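Local coordinates for KLLA0E08119p (Kluyveromyces lactis, PDB 3VA7), which probably catalyses the ATP-dependent, biotin-linked carboxylation of urea to urea-1-carboxylate, forming the carboxylase part of a longer enzyme that also hydrolyses that product, at residues Glu873-Val878 against Glu912-Phe917; Leu834-Thr839 against Cys862-Arg867; Ile880-Gln885 against Leu891-Gly896; Lys919-Lys924 against Thr1071-Val1076. All blocks are in the same frame, centred on the assembly; numbering follows the deposited sequence.

Contact 1: Glu873-Val878 against Glu912-Phe917; sequences ERHQTV and ESEIQF
Glu914 receives both His875 and Arg874 on a single carboxylate oxygen. The result is a His-carboxylate hydrogen bond with a salt bridge beside it, tying the C-terminal end of helix 859-875 to the loop after helix 901-912 in the carboxyltransferase domain. The hydrogen bond runs from His875 NE2 to Glu914 OE1 over 2.5 Å, with 151° at the hydrogen. OE1 accepts through its syn lone pair, the one on the side of OE2, and lies at the edge of the imidazole in its plane. The two side chains arrive from opposite directions: CG of Glu914 is anti to the carbonyl carbon (chi1 -66°), and the extended chain beyond it carries the acid across to the ring. The salt bridge is longer, with Arg874 NH1 3.4 Å from Glu914 OE1. Again the oxygen sits in plane at the edge, but guanidinium and carboxylate are nearly perpendicular (85°), and NH1 alone makes the approach. The nearby acid would tend to favour a protonated imidazole, an effect the arginine may partly offset. A leucine at Glu914 would probably leave Arg874 without this counter-charge and His875 NE2 without its acceptor. Packing adds to the polar contact, since the His875 ring is stacked with Tyr911. All of the polar contact thus converges on one atom, Glu914 OE1, where Arg874 NH1 and His875 NE2 meet.

Contact 2: Leu834-Thr839 against Cys862-Arg867; sequences LSPKVT and CYRINR
Arg864 points out from helix 859-875 to Leu834 and the chain after it, and its side chain carries the whole contact. From CB, the CG atom is placed anti to the backbone N (chi1 173°), and the chain stays extended as far as NE, which takes the guanidinium clear of the helix. Arg864 CD is the first atom to touch, 3.8 Å from Pro836 CD; the proline ring and the arginine chain run alongside each other with opposite headings. Next, Arg864 NE lies 3.9 Å from the same Pro836 CD, which sits over one face of the guanidinium. Ser835 covers that group too, its CA 3.7 Å above the plane and toward the rim. At the tip, Arg864 NH1 gives a weak, bent hydrogen bond of 2.8 Å to Leu834 O, with only 116° at the hydrogen and the oxygen oblique to the guanidinium. Arg864 NH1 is also 3.6 Å from Ser835 CB. The stronger polar partner is met by NH2, which forms a salt bridge with OE2 of Glu912, whose OE1 is held by the Tyr852 hydroxyl. A leucine in place of Arg864 is likely to leave the buried Glu912 carboxylate without its counter-charge and the Leu834 carbonyl without this donor. The arrangement is that of a helix packed on an antiparallel sheet, here with an arginine laid along the lead-in to strand 838-842 and only weakly bonded to it.

Contact 3: Ile880-Gln885 against Leu891-Gly896; sequences IVEMSQ and LIEFDG
Strands 880-885 and 891-894 form an antiparallel beta hairpin, their axes 4.4 Å apart, joined by the hydrogen-bonded pair Ser884-Leu891 and, where the register slips by one, by a classic beta bulge in which Val881 and Glu882 both face Glu893, with Val881 N 2.6 Å from Glu893 O and Glu893 N 2.9 Å from Glu882 O. Ile880, Met883, Ile892 and Phe894 project from one face of the sheet, toward helices 859-875 and 901-912. There Met883 and Ile892 lie side by side, the bent thioether bringing Met883 CE to 4.0 Å from Ile892 CG1. Ile880 crosses Ile892 at an angle, its CG1 4.1 Å from Ile892 CG2. Val881, displaced by the bulge, lays CG1 3.8 Å from OE1 of Glu893. With CG anti to the backbone N (chi1 -171°), Glu893 runs out extended on the other face, beside Glu882. Glu882 OE2 and Glu893 OE1 stand 4.4 Å apart, and the salt bridge from Glu882 to Arg500 would probably ease the repulsion between these two acids.

Contact 4: Lys919-Lys924 against Thr1071-Val1076; sequences KNWNVK and TPFDQV
A type II beta turn from Thr1071 to Asp1074, leading into strand 1075-1081, presents Phe1073 to Val923, at the start of strand 922-934, and to Trp921 just before it. The turn is closed by Asp1074 N to Thr1071 O at 3.0 Å, and Thr1071 N bonds back to Asp1074 OD2 at 2.9 Å, meeting the carboxylate from above its plane. Phe1073 carries CG anti to its carbonyl carbon (chi1 -59°), which swings the ring toward the strand. Val923 crosses it at about a right angle in a CH-pi contact: CG1 stands over one face, 4.3 Å from the ring centroid and 20° off the normal, displaced toward the rim. The other branch, CG2, is 3.9 Å from Phe1073 CG, and both methyls therefore rest on the aromatic side chain. Trp921 meets the same ring obliquely, its six-membered ring inclined at 59° to it, with CH2 4.2 Å from Phe1073 CE2. No direct hydrogen bond joins the two segments, but a water links their backbones, donating to Lys924 O at 2.7 Å and to Pro1072 O at 3.0 Å. Around this apolar cluster, Cys862 and Asn866 of helix 859-875 touch Phe1073, while Tyr863 and His1109 stack with Trp921, whose NE1 bonds to Asn860 OD1. Strand 984-989 brings Met985 against Phe1073, and strands 922-934 and 1075-1081 continue as parallel neighbours in a mixed sheet.

How the contacts relate
Following the chain, contact 2 closes first, bringing helix 859-875 back over the lead-in to strand 838-842. Contact 1 then opens at the end of that helix and closes a loop of 33 residues. Nested within it is contact 3, the short hairpin that completes the five-stranded sheet at its edge. Contact 4 follows in series and spans 146 residues, joining the starts of two strands in the next, mixed sheet. None of the loops cross. Helix 859-875 binds them together: Ile915 of contact 1 packs on Arg864 of contact 2, Ile865 on Gln885 of contact 3, and Tyr863 on Val923 of contact 4. Gln885 also touches Pro1072, joining hairpin and turn.

Contact 1: Glu873-Val878 against Glu912-Phe917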
loop_
_atom_site.group_PDB
_atom_site.type_symbol
_atom_site.label_atom_id
_atom_site.label_comp_id
_atom_site.label_asym_id
_atom_site.label_seq_id
_atom_site.Cartn_x
_atom_site.Cartn_y
_atom_site.Cartn_z
ATOM N N GLU A 873 16.800 8.675 27.100
ATOM C CA GLU A 873 15.537 9.402 27.230
ATOM C C GLU A 873 15.529 10.259 28.480
ATOM O O GLU A 873 14.972 11.356 28.508
ATOM C CB GLU A 873 14.314 8.476 27.209
ATOM C CG GLU A 873 13.968 7.872 25.815
ATOM C CD GLU A 873 12.907 6.758 25.935
ATOM O OE1 GLU A 873 13.261 5.590 26.311
ATOM O OE2 GLU A 873 11.707 7.040 25.661
ATOM N N ARG A 874 16.143 9.726 29.520
ATOM C CA ARG A 874 16.248 10.328 30.809
ATOM C C ARG A 874 17.104 11.604 30.744
ATOM O O ARG A 874 16.759 12.603 31.349
ATOM C CB ARG A 874 16.942 9.324 31.672
ATOM C CG ARG A 874 16.586 9.338 33.153
ATOM C CD ARG A 874 17.538 8.382 33.868
ATOM N NE ARG A 874 17.836 8.911 35.171
ATOM C CZ ARG A 874 19.055 9.197 35.631
ATOM N NH1 ARG A 874 20.195 8.974 34.926
ATOM N NH2 ARG A 874 19.119 9.684 36.855
ATOM N N HIS A 875 18.223 11.574 30.028
ATOM C CA HIS A 875 19.008 12.780 29.869
ATOM C C HIS A 875 18.420 13.670 28.813
ATOM O O HIS A 875 18.884 14.776 28.631
ATOM C CB HIS A 875 20.425 12.448 29.462
ATOM C CG HIS A 875 21.188 11.802 30.555
ATOM N ND1 HIS A 875 22.041 12.507 31.382
ATOM C CD2 HIS A 875 21.190 10.528 30.995
ATOM C CE1 HIS A 875 22.548 11.676 32.271
ATOM N NE2 HIS A 875 22.071 10.467 32.044
ATOM N N GLN A 876 17.432 13.178 28.075
ATOM C CA GLN A 876 16.793 13.986 27.048
ATOM C C GLN A 876 17.873 14.549 26.101
ATOM O O GLN A 876 17.747 15.641 25.605
ATOM C CB GLN A 876 15.971 15.135 27.679
ATOM C CG GLN A 876 14.914 14.743 28.715
ATOM C CD GLN A 876 14.307 15.984 29.475
ATOM O OE1 GLN A 876 15.030 16.823 30.113
ATOM N NE2 GLN A 876 12.977 16.096 29.405
ATOM N N THR A 877 18.909 13.774 25.821
ATOM C CA THR A 877 20.000 14.283 25.064
ATOM C C THR A 877 19.583 15.012 23.825
ATOM O O THR A 877 18.873 14.452 23.041
ATOM C CB THR A 877 20.931 13.148 24.573
ATOM O OG1 THR A 877 21.233 12.246 25.641
ATOM C CG2 THR A 877 22.242 13.760 23.952
ATOM N N VAL A 878 20.072 16.230 23.606
ATOM C CA VAL A 878 19.889 16.925 22.323
ATOM C C VAL A 878 20.727 16.299 21.185
ATOM O O VAL A 878 21.889 15.895 21.368
ATOM C CB VAL A 878 20.192 18.467 22.497
ATOM C CG1 VAL A 878 20.399 19.219 21.149
ATOM C CG2 VAL A 878 19.087 19.110 23.284
ATOM N N GLU A 912 26.666 5.008 29.708
ATOM C CA GLU A 912 26.827 3.565 29.806
ATOM C C GLU A 912 27.070 3.123 31.227
ATOM O O GLU A 912 26.614 2.043 31.600
ATOM C CB GLU A 912 27.955 3.050 28.921
ATOM C CG GLU A 912 28.222 1.542 29.052
ATOM C CD GLU A 912 27.153 0.646 28.428
ATOM O OE1 GLU A 912 26.437 1.076 27.533
ATOM O OE2 GLU A 912 27.044 -0.522 28.821
ATOM N N SER A 913 27.771 3.944 32.026
ATOM C CA SER A 913 28.063 3.590 33.434
ATOM C C SER A 913 26.871 3.852 34.345
ATOM O O SER A 913 26.910 3.499 35.524
ATOM C CB SER A 913 29.288 4.325 33.939
ATOM O OG SER A 913 29.032 5.733 34.062
ATOM N N GLU A 914 25.810 4.465 33.815
ATOM C CA GLU A 914 24.663 4.748 34.622
ATOM C C GLU A 914 23.637 3.645 34.569
ATOM O O GLU A 914 22.656 3.670 35.311
ATOM C CB GLU A 914 24.025 6.090 34.217
ATOM C CG GLU A 914 24.925 7.289 34.509
ATOM C CD GLU A 914 24.537 8.596 33.788
ATOM O OE1 GLU A 914 23.307 8.821 33.523
ATOM O OE2 GLU A 914 25.502 9.410 33.526
ATOM N N ILE A 915 23.821 2.685 33.673
ATOM C CA ILE A 915 22.855 1.604 33.532
ATOM C C ILE A 915 22.959 0.713 34.786
ATOM O O ILE A 915 24.035 0.197 35.080
ATOM C CB ILE A 915 23.156 0.805 32.214
ATOM C CG1 ILE A 915 22.796 1.664 30.982
ATOM C CG2 ILE A 915 22.498 -0.615 32.227
ATOM C CD1 ILE A 915 23.524 1.282 29.671
ATOM N N GLN A 916 21.870 0.566 35.537
ATOM C CA GLN A 916 21.893 -0.351 36.704
ATOM C C GLN A 916 20.743 -1.330 36.564
ATOM O O GLN A 916 19.567 -0.919 36.417
ATOM C CB GLN A 916 21.764 0.327 38.129
ATOM C CG GLN A 916 22.197 1.802 38.328
ATOM C CD GLN A 916 23.736 2.057 38.689
ATOM O OE1 GLN A 916 24.645 1.352 38.210
ATOM N NE2 GLN A 916 23.996 3.110 39.491
ATOM N N PHE A 917 21.054 -2.617 36.669
ATOM C CA PHE A 917 19.965 -3.617 36.767
ATOM C C PHE A 917 20.526 -4.938 37.258
ATOM O O PHE A 917 21.746 -5.151 37.248
ATOM C CB PHE A 917 19.155 -3.775 35.437
ATOM C CG PHE A 917 19.921 -4.452 34.361
ATOM C CD1 PHE A 917 19.814 -5.832 34.165
ATOM C CD2 PHE A 917 20.823 -3.750 33.584
ATOM C CE1 PHE A 917 20.582 -6.467 33.182
ATOM C CE2 PHE A 917 21.560 -4.399 32.606
ATOM C CZ PHE A 917 21.436 -5.742 32.417
#

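Contact 2: Leu834-Thr839 against Cys862-Arg867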
loop_
_atom_site.group_PDB
_atom_site.type_symbol
_atom_site.label_atom_id
_atom_site.label_comp_id
_atom_site.label_asym_id
_atom_site.label_seq_id
_atom_site.Cartn_x
_atom_site.Cartn_y
_atom_site.Cartn_z
ATOM N N LEU A 834 26.794 -8.751 33.924
ATOM C CA LEU A 834 25.730 -7.990 33.306
ATOM C C LEU A 834 26.243 -6.714 32.658
ATOM O O LEU A 834 25.427 -5.945 32.101
ATOM C CB LEU A 834 24.627 -7.632 34.296
ATOM C CG LEU A 834 23.956 -8.732 35.089
ATOM C CD1 LEU A 834 23.293 -8.113 36.274
ATOM C CD2 LEU A 834 22.950 -9.503 34.259
ATOM N N SER A 835 27.561 -6.479 32.715
ATOM C CA SER A 835 28.124 -5.259 32.127
ATOM C C SER A 835 29.332 -5.578 31.239
ATOM O O SER A 835 30.492 -5.474 31.600
ATOM C CB SER A 835 28.329 -4.144 33.168
ATOM O OG SER A 835 29.688 -3.862 33.388
ATOM N N PRO A 836 29.003 -6.023 30.028
ATOM C CA PRO A 836 29.947 -6.577 29.068
ATOM C C PRO A 836 30.756 -5.471 28.423
ATOM O O PRO A 836 30.543 -4.298 28.656
ATOM C CB PRO A 836 29.037 -7.185 28.032
ATOM C CG PRO A 836 27.847 -6.202 28.055
ATOM C CD PRO A 836 27.630 -5.913 29.477
ATOM N N LYS A 837 31.705 -5.881 27.617
ATOM C CA LYS A 837 32.476 -4.983 26.841
ATOM C C LYS A 837 31.569 -4.275 25.823
ATOM O O LYS A 837 30.512 -4.782 25.426
ATOM C CB LYS A 837 33.665 -5.756 26.249
ATOM C CG LYS A 837 33.865 -5.732 24.773
ATOM C CD LYS A 837 34.597 -6.994 24.381
ATOM C CE LYS A 837 34.963 -6.997 22.939
ATOM N NZ LYS A 837 36.287 -6.372 22.903
ATOM N N VAL A 838 31.974 -3.059 25.498
ATOM C CA VAL A 838 31.251 -2.211 24.635
ATOM C C VAL A 838 32.205 -1.785 23.564
ATOM O O VAL A 838 33.356 -1.381 23.850
ATOM C CB VAL A 838 30.729 -1.007 25.349
ATOM C CG1 VAL A 838 29.773 -0.255 24.412
ATOM C CG2 VAL A 838 29.993 -1.418 26.677
ATOM N N THR A 839 31.737 -1.936 22.319
ATOM C CA THR A 839 32.485 -1.525 21.146
ATOM C C THR A 839 31.659 -0.530 20.361
ATOM O O THR A 839 30.537 -0.818 19.991
ATOM C CB THR A 839 32.843 -2.722 20.306
ATOM O OG1 THR A 839 33.380 -3.709 21.191
ATOM C CG2 THR A 839 33.886 -2.368 19.224
ATOM N N CYS A 862 20.115 -7.825 25.819
ATOM C CA CYS A 862 18.935 -7.270 25.193
ATOM C C CYS A 862 18.262 -6.354 26.157
ATOM O O CYS A 862 17.741 -5.314 25.763
ATOM C CB CYS A 862 17.910 -8.377 24.746
ATOM S SG CYS A 862 18.667 -9.599 23.658
ATOM N N TYR A 863 18.206 -6.747 27.427
ATOM C CA TYR A 863 17.597 -5.861 28.394
ATOM C C TYR A 863 18.462 -4.599 28.542
ATOM O O TYR A 863 17.939 -3.473 28.651
ATOM C CB TYR A 863 17.343 -6.528 29.720
ATOM C CG TYR A 863 16.493 -5.643 30.574
ATOM C CD1 TYR A 863 15.234 -5.233 30.140
ATOM C CD2 TYR A 863 16.980 -5.144 31.797
ATOM C CE1 TYR A 863 14.465 -4.382 30.915
ATOM C CE2 TYR A 863 16.204 -4.290 32.599
ATOM C CZ TYR A 863 14.964 -3.917 32.152
ATOM O OH TYR A 863 14.196 -3.065 32.939
ATOM N N ARG A 864 19.767 -4.789 28.423
ATOM C CA ARG A 864 20.711 -3.717 28.593
ATOM C C ARG A 864 20.545 -2.642 27.527
ATOM O O ARG A 864 20.665 -1.419 27.828
ATOM C CB ARG A 864 22.145 -4.264 28.615
ATOM C CG ARG A 864 23.226 -3.207 28.628
ATOM C CD ARG A 864 24.513 -3.825 29.080
ATOM N NE ARG A 864 25.387 -2.769 29.558
ATOM C CZ ARG A 864 25.625 -2.449 30.844
ATOM N NH1 ARG A 864 25.105 -3.142 31.868
ATOM N NH2 ARG A 864 26.408 -1.399 31.099
ATOM N N ILE A 865 20.271 -3.090 26.291
ATOM C CA ILE A 865 20.062 -2.158 25.173
ATOM C C ILE A 865 18.811 -1.375 25.508
ATOM O O ILE A 865 18.706 -0.148 25.276
ATOM C CB ILE A 865 19.861 -2.914 23.851
ATOM C CG1 ILE A 865 21.157 -3.664 23.479
ATOM C CG2 ILE A 865 19.282 -1.994 22.726
ATOM C CD1 ILE A 865 20.870 -4.751 22.475
ATOM N N ASN A 866 17.857 -2.069 26.106
ATOM C CA ASN A 866 16.666 -1.376 26.454
ATOM C C ASN A 866 17.007 -0.268 27.504
ATOM O O ASN A 866 16.423 0.832 27.484
ATOM C CB ASN A 866 15.628 -2.367 26.905
ATOM C CG ASN A 866 14.716 -1.792 27.872
ATOM O OD1 ASN A 866 13.589 -1.408 27.568
ATOM N ND2 ASN A 866 15.195 -1.699 29.094
ATOM N N ARG A 867 17.995 -0.527 28.356
ATOM C CA ARG A 867 18.323 0.377 29.472
ATOM C C ARG A 867 19.164 1.570 28.924
ATOM O O ARG A 867 18.935 2.705 29.302
ATOM C CB ARG A 867 19.053 -0.386 30.617
ATOM C CG ARG A 867 18.218 -1.116 31.674
ATOM C CD ARG A 867 16.674 -1.043 31.446
ATOM N NE ARG A 867 15.982 -0.030 32.230
ATOM C CZ ARG A 867 14.775 0.482 31.979
ATOM N NH1 ARG A 867 14.042 0.110 30.916
ATOM N NH2 ARG A 867 14.287 1.421 32.813
#

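Contact 3: Ile880-Gln885 against Leu891-Gly896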
loop_
_atom_site.group_PDB
_atom_site.type_symbol
_atom_site.label_atom_id
_atom_site.label_comp_id
_atom_site.label_asym_id
_atom_site.label_seq_id
_atom_site.Cartn_x
_atom_site.Cartn_y
_atom_site.Cartn_z
ATOM N N ILE A 880 20.139 13.499 19.227
ATOM C CA ILE A 880 19.896 12.117 18.908
ATOM C C ILE A 880 18.616 11.948 18.122
ATOM O O ILE A 880 17.562 12.412 18.547
ATOM C CB ILE A 880 19.920 11.274 20.186
ATOM C CG1 ILE A 880 21.360 10.753 20.354
ATOM C CG2 ILE A 880 18.895 10.143 20.087
ATOM C CD1 ILE A 880 21.828 10.625 21.730
ATOM N N VAL A 881 18.709 11.282 16.964
ATOM C CA VAL A 881 17.534 11.186 16.071
ATOM C C VAL A 881 16.675 9.922 16.287
ATOM O O VAL A 881 15.450 10.001 16.345
ATOM C CB VAL A 881 17.930 11.385 14.596
ATOM C CG1 VAL A 881 16.773 11.023 13.637
ATOM C CG2 VAL A 881 18.406 12.819 14.412
ATOM N N GLU A 882 17.327 8.776 16.446
ATOM C CA GLU A 882 16.624 7.503 16.521
ATOM C C GLU A 882 17.602 6.406 16.978
ATOM O O GLU A 882 18.745 6.345 16.539
ATOM C CB GLU A 882 15.957 7.175 15.179
ATOM C CG GLU A 882 15.378 5.807 15.148
ATOM C CD GLU A 882 14.497 5.495 13.934
ATOM O OE1 GLU A 882 13.567 4.693 14.114
ATOM O OE2 GLU A 882 14.753 5.985 12.819
ATOM N N MET A 883 17.169 5.590 17.927
ATOM C CA MET A 883 17.992 4.477 18.380
ATOM C C MET A 883 17.298 3.207 17.961
ATOM O O MET A 883 16.113 2.992 18.307
ATOM C CB MET A 883 18.188 4.535 19.893
ATOM C CG MET A 883 18.651 5.870 20.304
ATOM S SD MET A 883 18.570 6.270 22.055
ATOM C CE MET A 883 19.969 5.318 22.553
ATOM N N SER A 884 18.040 2.371 17.244
ATOM C CA SER A 884 17.492 1.166 16.632
ATOM C C SER A 884 18.017 -0.141 17.211
ATOM O O SER A 884 19.165 -0.458 16.993
ATOM C CB SER A 884 17.800 1.241 15.154
ATOM O OG SER A 884 17.026 2.287 14.643
ATOM N N GLN A 885 17.177 -0.886 17.943
ATOM C CA GLN A 885 17.572 -2.186 18.559
ATOM C C GLN A 885 17.899 -3.352 17.600
ATOM O O GLN A 885 17.066 -3.720 16.732
ATOM C CB GLN A 885 16.481 -2.704 19.489
ATOM C CG GLN A 885 16.920 -2.700 20.841
ATOM C CD GLN A 885 16.222 -3.645 21.781
ATOM O OE1 GLN A 885 16.796 -4.664 22.183
ATOM N NE2 GLN A 885 15.032 -3.251 22.244
ATOM N N LEU A 891 21.738 0.983 17.122
ATOM C CA LEU A 891 22.343 1.943 16.243
ATOM C C LEU A 891 21.762 3.302 16.609
ATOM O O LEU A 891 20.553 3.446 16.760
ATOM C CB LEU A 891 22.072 1.551 14.799
ATOM C CG LEU A 891 22.564 2.542 13.775
ATOM C CD1 LEU A 891 24.079 2.432 13.615
ATOM C CD2 LEU A 891 21.814 2.349 12.488
ATOM N N ILE A 892 22.640 4.279 16.758
ATOM C CA ILE A 892 22.260 5.577 17.201
ATOM C C ILE A 892 22.457 6.583 16.096
ATOM O O ILE A 892 23.604 6.795 15.640
ATOM C CB ILE A 892 23.139 5.943 18.379
ATOM C CG1 ILE A 892 22.637 5.184 19.587
ATOM C CG2 ILE A 892 23.035 7.438 18.690
ATOM C CD1 ILE A 892 23.650 4.664 20.360
ATOM N N GLU A 893 21.352 7.184 15.652
ATOM C CA GLU A 893 21.425 8.153 14.573
ATOM C C GLU A 893 21.457 9.517 15.171
ATOM O O GLU A 893 20.651 9.824 16.098
ATOM C CB GLU A 893 20.264 8.057 13.571
ATOM C CG GLU A 893 20.467 8.925 12.308
ATOM C CD GLU A 893 19.240 8.996 11.364
ATOM O OE1 GLU A 893 18.286 8.226 11.526
ATOM O OE2 GLU A 893 19.210 9.859 10.450
ATOM N N PHE A 894 22.368 10.353 14.663
ATOM C CA PHE A 894 22.407 11.728 15.144
ATOM C C PHE A 894 22.332 12.795 14.069
ATOM O O PHE A 894 22.532 12.561 12.859
ATOM C CB PHE A 894 23.607 11.975 16.067
ATOM C CG PHE A 894 24.980 11.664 15.431
ATOM C CD1 PHE A 894 25.859 12.710 15.083
ATOM C CD2 PHE A 894 25.395 10.325 15.216
ATOM C CE1 PHE A 894 27.124 12.435 14.524
ATOM C CE2 PHE A 894 26.653 10.017 14.641
ATOM C CZ PHE A 894 27.519 11.076 14.288
ATOM N N ASP A 895 22.040 13.987 14.562
ATOM C CA ASP A 895 22.049 15.210 13.790
ATOM C C ASP A 895 23.334 15.976 14.124
ATOM O O ASP A 895 23.433 16.605 15.162
ATOM C CB ASP A 895 20.838 16.028 14.208
ATOM C CG ASP A 895 20.618 17.208 13.326
ATOM O OD1 ASP A 895 21.590 17.621 12.620
ATOM O OD2 ASP A 895 19.469 17.716 13.350
ATOM N N GLY A 896 24.298 15.920 13.222
ATOM C CA GLY A 896 25.612 16.563 13.351
ATOM C C GLY A 896 25.595 18.081 13.517
ATOM O O GLY A 896 26.545 18.677 14.041
#

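Contact 4: Lys919-Lys924 against Thr1071-Val1076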
loop_
_atom_site.group_PDB
_atom_site.type_symbol
_atom_site.label_atom_id
_atom_site.label_comp_id
_atom_site.label_asym_id
_atom_site.label_seq_id
_atom_site.Cartn_x
_atom_site.Cartn_y
_atom_site.Cartn_z
ATOM N N LYS A 919 20.134 -9.425 37.408
ATOM C CA LYS A 919 19.744 -10.619 36.666
ATOM C C LYS A 919 18.217 -10.883 36.757
ATOM O O LYS A 919 17.656 -11.519 35.871
ATOM C CB LYS A 919 20.644 -11.824 37.041
ATOM C CG LYS A 919 20.300 -12.534 38.340
ATOM C CD LYS A 919 21.486 -13.304 38.948
ATOM C CE LYS A 919 21.296 -13.546 40.486
ATOM N NZ LYS A 919 19.904 -14.038 40.891
ATOM N N ASN A 920 17.535 -10.305 37.744
ATOM C CA ASN A 920 16.096 -10.582 37.933
ATOM C C ASN A 920 15.084 -9.711 37.231
ATOM O O ASN A 920 13.916 -9.665 37.665
ATOM C CB ASN A 920 15.722 -10.653 39.425
ATOM C CG ASN A 920 16.572 -11.665 40.203
ATOM O OD1 ASN A 920 17.503 -12.289 39.663
ATOM N ND2 ASN A 920 16.281 -11.793 41.478
ATOM N N TRP A 921 15.496 -9.051 36.144
ATOM C CA TRP A 921 14.635 -8.073 35.453
ATOM C C TRP A 921 13.339 -8.670 34.864
ATOM O O TRP A 921 13.257 -9.880 34.636
ATOM C CB TRP A 921 15.434 -7.347 34.382
ATOM C CG TRP A 921 16.132 -8.239 33.366
ATOM C CD1 TRP A 921 17.423 -8.735 33.437
ATOM C CD2 TRP A 921 15.605 -8.693 32.108
ATOM N NE1 TRP A 921 17.707 -9.473 32.315
ATOM C CE2 TRP A 921 16.615 -9.468 31.485
ATOM C CE3 TRP A 921 14.373 -8.543 31.465
ATOM C CZ2 TRP A 921 16.429 -10.096 30.250
ATOM C CZ3 TRP A 921 14.179 -9.164 30.220
ATOM C CH2 TRP A 921 15.217 -9.920 29.625
ATOM N N ASN A 922 12.333 -7.836 34.629
ATOM C CA ASN A 922 11.186 -8.250 33.838
ATOM C C ASN A 922 10.730 -7.209 32.819
ATOM O O ASN A 922 11.138 -6.077 32.892
ATOM C CB ASN A 922 10.027 -8.692 34.719
ATOM C CG ASN A 922 9.635 -7.655 35.737
ATOM O OD1 ASN A 922 10.135 -7.689 36.853
ATOM N ND2 ASN A 922 8.747 -6.727 35.368
ATOM N N VAL A 923 9.925 -7.614 31.837
ATOM C CA VAL A 923 9.439 -6.723 30.764
ATOM C C VAL A 923 8.047 -7.155 30.359
ATOM O O VAL A 923 7.708 -8.319 30.444
ATOM C CB VAL A 923 10.312 -6.793 29.467
ATOM C CG1 VAL A 923 11.465 -5.946 29.548
ATOM C CG2 VAL A 923 10.761 -8.208 29.181
ATOM N N LYS A 924 7.237 -6.221 29.916
ATOM C CA LYS A 924 5.956 -6.549 29.316
ATOM C C LYS A 924 6.292 -7.355 28.068
ATOM O O LYS A 924 7.243 -7.026 27.326
ATOM C CB LYS A 924 5.193 -5.275 28.940
ATOM C CG LYS A 924 4.768 -4.349 30.128
ATOM C CD LYS A 924 3.201 -4.183 30.270
ATOM C CE LYS A 924 2.644 -2.950 29.465
ATOM N NZ LYS A 924 1.137 -3.005 29.223
ATOM N N THR A 1071 6.832 -6.307 19.076
ATOM C CA THR A 1071 7.736 -5.421 19.780
ATOM C C THR A 1071 8.842 -6.302 20.329
ATOM O O THR A 1071 8.583 -7.468 20.696
ATOM C CB THR A 1071 7.013 -4.760 20.966
ATOM O OG1 THR A 1071 5.947 -3.960 20.482
ATOM C CG2 THR A 1071 7.975 -3.901 21.759
ATOM N N PRO A 1072 10.070 -5.754 20.440
ATOM C CA PRO A 1072 11.129 -6.539 21.107
ATOM C C PRO A 1072 10.689 -7.030 22.471
ATOM O O PRO A 1072 9.964 -6.297 23.216
ATOM C CB PRO A 1072 12.278 -5.549 21.236
ATOM C CG PRO A 1072 12.043 -4.575 20.056
ATOM C CD PRO A 1072 10.560 -4.462 19.925
ATOM N N PHE A 1073 11.100 -8.270 22.783
ATOM C CA PHE A 1073 10.682 -9.007 24.006
ATOM C C PHE A 1073 9.351 -9.752 23.912
ATOM O O PHE A 1073 9.085 -10.566 24.772
ATOM C CB PHE A 1073 10.696 -8.131 25.263
ATOM C CG PHE A 1073 12.024 -7.545 25.562
ATOM C CD1 PHE A 1073 12.199 -6.164 25.580
ATOM C CD2 PHE A 1073 13.120 -8.360 25.793
ATOM C CE1 PHE A 1073 13.446 -5.639 25.846
ATOM C CE2 PHE A 1073 14.387 -7.826 26.055
ATOM C CZ PHE A 1073 14.555 -6.490 26.071
ATOM N N ASP A 1074 8.524 -9.461 22.905
ATOM C CA ASP A 1074 7.413 -10.333 22.546
ATOM C C ASP A 1074 7.851 -11.754 22.176
ATOM O O ASP A 1074 9.032 -12.043 21.819
ATOM C CB ASP A 1074 6.645 -9.789 21.342
ATOM C CG ASP A 1074 5.757 -8.576 21.687
ATOM O OD1 ASP A 1074 5.640 -8.247 22.897
ATOM O OD2 ASP A 1074 5.181 -7.965 20.738
ATOM N N GLN A 1075 6.857 -12.626 22.195
ATOM C CA GLN A 1075 7.058 -14.030 21.868
ATOM C C GLN A 1075 6.141 -14.499 20.761
ATOM O O GLN A 1075 4.908 -14.241 20.757
ATOM C CB GLN A 1075 6.833 -14.902 23.100
ATOM C CG GLN A 1075 8.026 -14.973 24.022
ATOM C CD GLN A 1075 7.669 -15.385 25.427
ATOM O OE1 GLN A 1075 7.189 -16.509 25.669
ATOM N NE2 GLN A 1075 7.903 -14.479 26.372
ATOM N N VAL A 1076 6.743 -15.213 19.826
ATOM C CA VAL A 1076 5.990 -15.800 18.729
ATOM C C VAL A 1076 6.081 -17.260 18.896
ATOM O O VAL A 1076 7.189 -17.800 19.040
ATOM C CB VAL A 1076 6.571 -15.391 17.354
ATOM C CG1 VAL A 1076 5.943 -16.226 16.188
ATOM C CG2 VAL A 1076 6.323 -13.890 17.126
HETATM O O HOH W 1 7.722 -5.588 25.071
#